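Local coordinates for periplasmic His/Glu/Gln/Arg/opine family-binding protein (Silicibacter pomeroyi, PDB 3I6V) that binds lysine in the cleft between its two lobes and probably serves as the periplasmic receptor of an amino-acid ABC transporter, at residues Val129-Pro134 with Ile138-Asn143; Ser94-Thr99 with Ala118-Glu123. One frame throughout, in Å; residues are numbered along the deposited sequence.

Contact 1. Residues Val129-Pro134 with Ile138-Asn143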
# COMPACT_ATOMS: atom_id res chain seq x y z
N VAL A 129 -6.65 -15.59 -8.52
CA VAL A 129 -7.37 -15.83 -7.27
C VAL A 129 -7.12 -14.67 -6.28
O VAL A 129 -5.97 -14.30 -5.99
CB VAL A 129 -7.08 -17.26 -6.66
CG1 VAL A 129 -5.59 -17.48 -6.44
CG2 VAL A 129 -7.87 -17.49 -5.36
N GLU A 130 -8.22 -14.11 -5.78
CA GLU A 130 -8.16 -12.95 -4.88
C GLU A 130 -8.26 -13.33 -3.41
O GLU A 130 -9.07 -14.18 -3.07
CB GLU A 130 -9.32 -12.02 -5.22
CG GLU A 130 -9.11 -11.35 -6.56
CD GLU A 130 -10.20 -10.35 -6.91
OE1 GLU A 130 -10.00 -9.15 -6.67
OE2 GLU A 130 -11.24 -10.76 -7.47
N PHE A 131 -7.47 -12.68 -2.57
CA PHE A 131 -7.48 -12.87 -1.12
C PHE A 131 -7.67 -11.53 -0.41
O PHE A 131 -7.18 -10.50 -0.87
CB PHE A 131 -6.15 -13.51 -0.65
CG PHE A 131 -5.95 -14.87 -1.21
CD1 PHE A 131 -5.30 -15.05 -2.44
CD2 PHE A 131 -6.51 -15.97 -0.57
CE1 PHE A 131 -5.15 -16.31 -2.99
CE2 PHE A 131 -6.37 -17.25 -1.12
CZ PHE A 131 -5.69 -17.42 -2.34
N ALA A 132 -8.36 -11.57 0.73
CA ALA A 132 -8.71 -10.37 1.50
C ALA A 132 -7.50 -9.64 2.05
O ALA A 132 -7.51 -8.40 2.14
CB ALA A 132 -9.71 -10.74 2.65
N THR A 133 -6.44 -10.36 2.42
CA THR A 133 -5.32 -9.70 3.10
C THR A 133 -4.02 -10.00 2.40
O THR A 133 -3.95 -11.00 1.67
CB THR A 133 -5.18 -10.17 4.59
OG1 THR A 133 -4.71 -11.53 4.59
CG2 THR A 133 -6.53 -10.04 5.38
N PRO A 134 -2.98 -9.19 2.61
CA PRO A 134 -1.70 -9.47 1.95
C PRO A 134 -1.08 -10.81 2.44
O PRO A 134 -0.57 -11.61 1.64
CB PRO A 134 -0.84 -8.29 2.39
CG PRO A 134 -1.85 -7.15 2.66
CD PRO A 134 -2.92 -7.94 3.39
N ILE A 138 0.50 -14.54 0.41
CA ILE A 138 1.81 -15.18 0.62
C ILE A 138 1.58 -16.65 1.02
O ILE A 138 2.24 -17.56 0.49
CB ILE A 138 2.65 -14.47 1.72
CG1 ILE A 138 2.85 -12.99 1.40
CG2 ILE A 138 3.99 -15.18 1.95
CD1 ILE A 138 3.40 -12.70 -0.03
N ALA A 139 0.63 -16.85 1.93
CA ALA A 139 0.28 -18.20 2.41
C ALA A 139 -0.16 -19.10 1.25
O ALA A 139 0.19 -20.29 1.22
CB ALA A 139 -0.80 -18.13 3.51
N ALA A 140 -0.90 -18.53 0.28
CA ALA A 140 -1.38 -19.33 -0.86
C ALA A 140 -0.24 -19.86 -1.72
O ALA A 140 -0.34 -20.96 -2.29
CB ALA A 140 -2.40 -18.52 -1.74
N VAL A 141 0.83 -19.10 -1.82
CA VAL A 141 2.03 -19.50 -2.57
C VAL A 141 2.82 -20.57 -1.78
O VAL A 141 3.15 -21.64 -2.32
CB VAL A 141 2.93 -18.29 -2.87
CG1 VAL A 141 4.30 -18.74 -3.40
CG2 VAL A 141 2.23 -17.37 -3.90
N ARG A 142 3.08 -20.28 -0.50
CA ARG A 142 3.82 -21.17 0.39
C ARG A 142 3.19 -22.55 0.48
O ARG A 142 3.91 -23.55 0.47
CB ARG A 142 3.96 -20.54 1.78
CG ARG A 142 5.27 -20.88 2.46
CD ARG A 142 5.15 -20.67 3.97
NE ARG A 142 6.16 -21.41 4.72
CZ ARG A 142 5.91 -22.51 5.44
NH1 ARG A 142 4.68 -22.99 5.52
NH2 ARG A 142 6.90 -23.12 6.08
N ASN A 143 1.86 -22.61 0.53
CA ASN A 143 1.16 -23.89 0.67
C ASN A 143 0.77 -24.55 -0.66
O ASN A 143 0.10 -25.59 -0.68
CB ASN A 143 -0.03 -23.72 1.63
CG ASN A 143 0.39 -23.20 3.00
OD1 ASN A 143 1.47 -23.54 3.50
ND2 ASN A 143 -0.44 -22.35 3.60
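Phe131 meets Ala140, and Pro134 meets Ile138, where strand 127-131 passes through a short turn into helix 134-142: a beta-alpha unit in one lobe of a periplasmic solute-binding protein of family 3. The apolar part of the contact is the Phe131 ring against the methyl of Ala140. Two ring atoms do the touching, with CZ of Phe131 3.5 Å from CB of Ala140 and CE1 of Phe131 3.7 Å from the same methyl, which approaches the ring obliquely. CB of Phe131 already points toward the helix, and chi1 of -64°, with CG opposite the carbonyl carbon, lays CZ and CE1 near the Ala140 methyl. Other parts of the same helix, Glu136 and Thr137, also touch this ring, as does Ala110 of strand 108-112, so Phe131 fills the angle between the helix and the sheet. The strand pairs in parallel with strand 108-112 of the mixed sheet, the backbone of Val129 bonding to Val109 and Ala111, that of Phe131 to Ala111 and to Thr113 just past the strand.

The polar part belongs to the start of the helix. Thr133 stands at the N-cap, its OG1 taking the backbone N-H of Glu136. Pro134 opens the first turn; its ring lies beside the bound lysine, and its missing N-H breaks no helical bond, because no carbonyl of an earlier turn is there to accept one. Ile138 turns its side chain onto Tyr155, Leu156 and Ile159 of helix 153-162, joining this unit to the next helix. Its CG1 also passes 3.7 Å from Pro134 O. That carbonyl oxygen is shared: Thr137 OG1 hydrogen-bonds to it, while Ile138 N reaches Pro134 O in a weak first-turn helical bond of 3.4 Å, with an N-H...O angle of 153°.

Contact 2. Residues Ser94-Thr99 with Ala118-Glu123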
# COMPACT_ATOMS: atom_id res chain seq x y z
N SER A 94 5.59 -3.50 -9.29
CA SER A 94 4.96 -4.72 -8.83
C SER A 94 5.79 -5.89 -9.36
O SER A 94 6.46 -5.76 -10.41
CB SER A 94 3.54 -4.79 -9.36
OG SER A 94 2.74 -3.78 -8.77
N SER A 95 5.75 -7.02 -8.66
CA SER A 95 6.62 -8.17 -8.96
C SER A 95 5.93 -9.47 -8.67
O SER A 95 4.95 -9.51 -7.90
CB SER A 95 7.90 -8.14 -8.12
OG SER A 95 8.56 -6.90 -8.22
N TYR A 96 6.44 -10.54 -9.28
CA TYR A 96 5.97 -11.89 -9.01
C TYR A 96 6.90 -12.55 -8.00
O TYR A 96 8.12 -12.38 -8.06
CB TYR A 96 5.92 -12.75 -10.26
CG TYR A 96 4.94 -12.32 -11.32
CD1 TYR A 96 5.32 -11.39 -12.30
CD2 TYR A 96 3.65 -12.84 -11.36
CE1 TYR A 96 4.41 -10.98 -13.30
CE2 TYR A 96 2.75 -12.45 -12.34
CZ TYR A 96 3.14 -11.53 -13.30
OH TYR A 96 2.23 -11.16 -14.25
N VAL A 97 6.30 -13.31 -7.10
CA VAL A 97 7.08 -14.12 -6.15
C VAL A 97 6.57 -15.54 -6.15
O VAL A 97 5.37 -15.78 -6.21
CB VAL A 97 7.09 -13.52 -4.71
CG1 VAL A 97 7.51 -14.60 -3.67
CG2 VAL A 97 8.08 -12.40 -4.65
N ALA A 98 7.51 -16.49 -6.09
CA ALA A 98 7.17 -17.90 -6.19
C ALA A 98 8.09 -18.77 -5.30
O ALA A 98 9.04 -18.28 -4.70
CB ALA A 98 7.26 -18.34 -7.68
N THR A 99 7.80 -20.07 -5.27
CA THR A 99 8.67 -21.04 -4.54
C THR A 99 9.76 -21.68 -5.44
O THR A 99 10.68 -22.32 -4.92
CB THR A 99 7.84 -22.15 -3.87
OG1 THR A 99 7.12 -22.88 -4.87
CG2 THR A 99 6.82 -21.56 -2.87
N ALA A 118 -4.35 -7.13 -8.60
CA ALA A 118 -5.46 -7.97 -9.01
C ALA A 118 -6.02 -7.55 -10.39
O ALA A 118 -6.29 -8.41 -11.21
CB ALA A 118 -6.60 -7.95 -7.97
N GLY A 119 -6.19 -6.26 -10.63
CA GLY A 119 -6.67 -5.79 -11.96
C GLY A 119 -5.76 -6.23 -13.12
O GLY A 119 -6.24 -6.67 -14.17
N TYR A 120 -4.45 -6.15 -12.91
CA TYR A 120 -3.45 -6.50 -13.92
C TYR A 120 -3.52 -7.99 -14.20
O TYR A 120 -3.50 -8.42 -15.36
CB TYR A 120 -2.05 -6.12 -13.42
CG TYR A 120 -0.92 -6.52 -14.35
CD1 TYR A 120 -0.43 -5.63 -15.31
CD2 TYR A 120 -0.32 -7.77 -14.24
CE1 TYR A 120 0.63 -6.00 -16.17
CE2 TYR A 120 0.75 -8.15 -15.08
CZ TYR A 120 1.22 -7.27 -16.04
OH TYR A 120 2.28 -7.67 -16.87
N ILE A 121 -3.61 -8.80 -13.14
CA ILE A 121 -3.72 -10.25 -13.35
C ILE A 121 -5.04 -10.64 -14.01
O ILE A 121 -5.05 -11.52 -14.89
CB ILE A 121 -3.51 -11.04 -12.04
CG1 ILE A 121 -2.11 -10.76 -11.49
CG2 ILE A 121 -3.79 -12.55 -12.28
CD1 ILE A 121 -0.91 -11.17 -12.44
N ALA A 122 -6.14 -9.97 -13.65
CA ALA A 122 -7.45 -10.31 -14.22
C ALA A 122 -7.46 -10.02 -15.73
O ALA A 122 -8.09 -10.77 -16.47
CB ALA A 122 -8.60 -9.53 -13.55
N GLU A 123 -6.79 -8.94 -16.15
CA GLU A 123 -6.67 -8.62 -17.59
C GLU A 123 -5.70 -9.59 -18.32
O GLU A 123 -5.84 -9.82 -19.53
CB GLU A 123 -6.25 -7.16 -17.81
CG GLU A 123 -6.02 -6.82 -19.32
CD GLU A 123 -5.66 -5.35 -19.59
OE1 GLU A 123 -6.13 -4.48 -18.78
OE2 GLU A 123 -4.96 -5.09 -20.63
O HOH W 1 3.56 -9.79 -16.22
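Tyr120 and Ile121, neighbours on helix 116-123, both receive the hydroxyl end of Tyr96, which reaches out from strand 93-98. Tyr120 comes first along the helix. With CG opposite the backbone N (chi1 176°), its ring runs toward the strand, and the two tyrosine side chains cross at about a right angle. Tyr96 OH lies in the plane of the Tyr120 ring, at its edge, 3.5 Å from CE2 of Tyr120. The two hydroxyls are joined through one water, 2.7 Å from Tyr96 OH and 2.6 Å from Tyr120 OH. This water sits in the ring plane of both tyrosines, at their edges, and its two short bonds tie the two phenol ends together. Phe150 of strand 148-152 serves both tyrosines, stacking with Tyr120 and meeting the Tyr96 ring as well.

Ile121 follows, and its side chain approaches Tyr96 from the opposite direction, touching it with the terminal methyl. The apolar contact is CE2 of Tyr96 to CD1 of Ile121 at 3.9 Å, the methyl set obliquely to the ring; beside it, Tyr96 OH and CD1 of Ile121 make a plain van der Waals approach of 3.6 Å. The first torsion of Ile121 (chi1 -61°) carries CG1, and CD1 beyond it, round to the strand. Ile121 also packs on Phe150, which thus touches all three side chains of the contact. Here a helix lies against one face of a mixed sheet, as in the alpha/beta lobes of the type 2 periplasmic-binding-protein fold.

How the contacts relate
Contact 1 and contact 2 lie in the same lobe, their centres about 11 Å apart, and both reach one mixed sheet. They follow in series: helix 116-123 of contact 2 leads into strand 127-131 of contact 1. The two also touch directly, Val141 O lying 3.7 Å from Thr99 CG2 and Glu130 OE1 lying 3.8 Å from Ala118 CB. Their relation to the ligand differs. Contact 1 borders the pocket, with the Pro134 side chain about 4 Å from the bound lysine, whereas in contact 2 the Tyr120 side chain stays about 9 Å away. Helix 116-123 nevertheless begins at the pocket, since Ile116 and Gln117 are among the residues around the lysine.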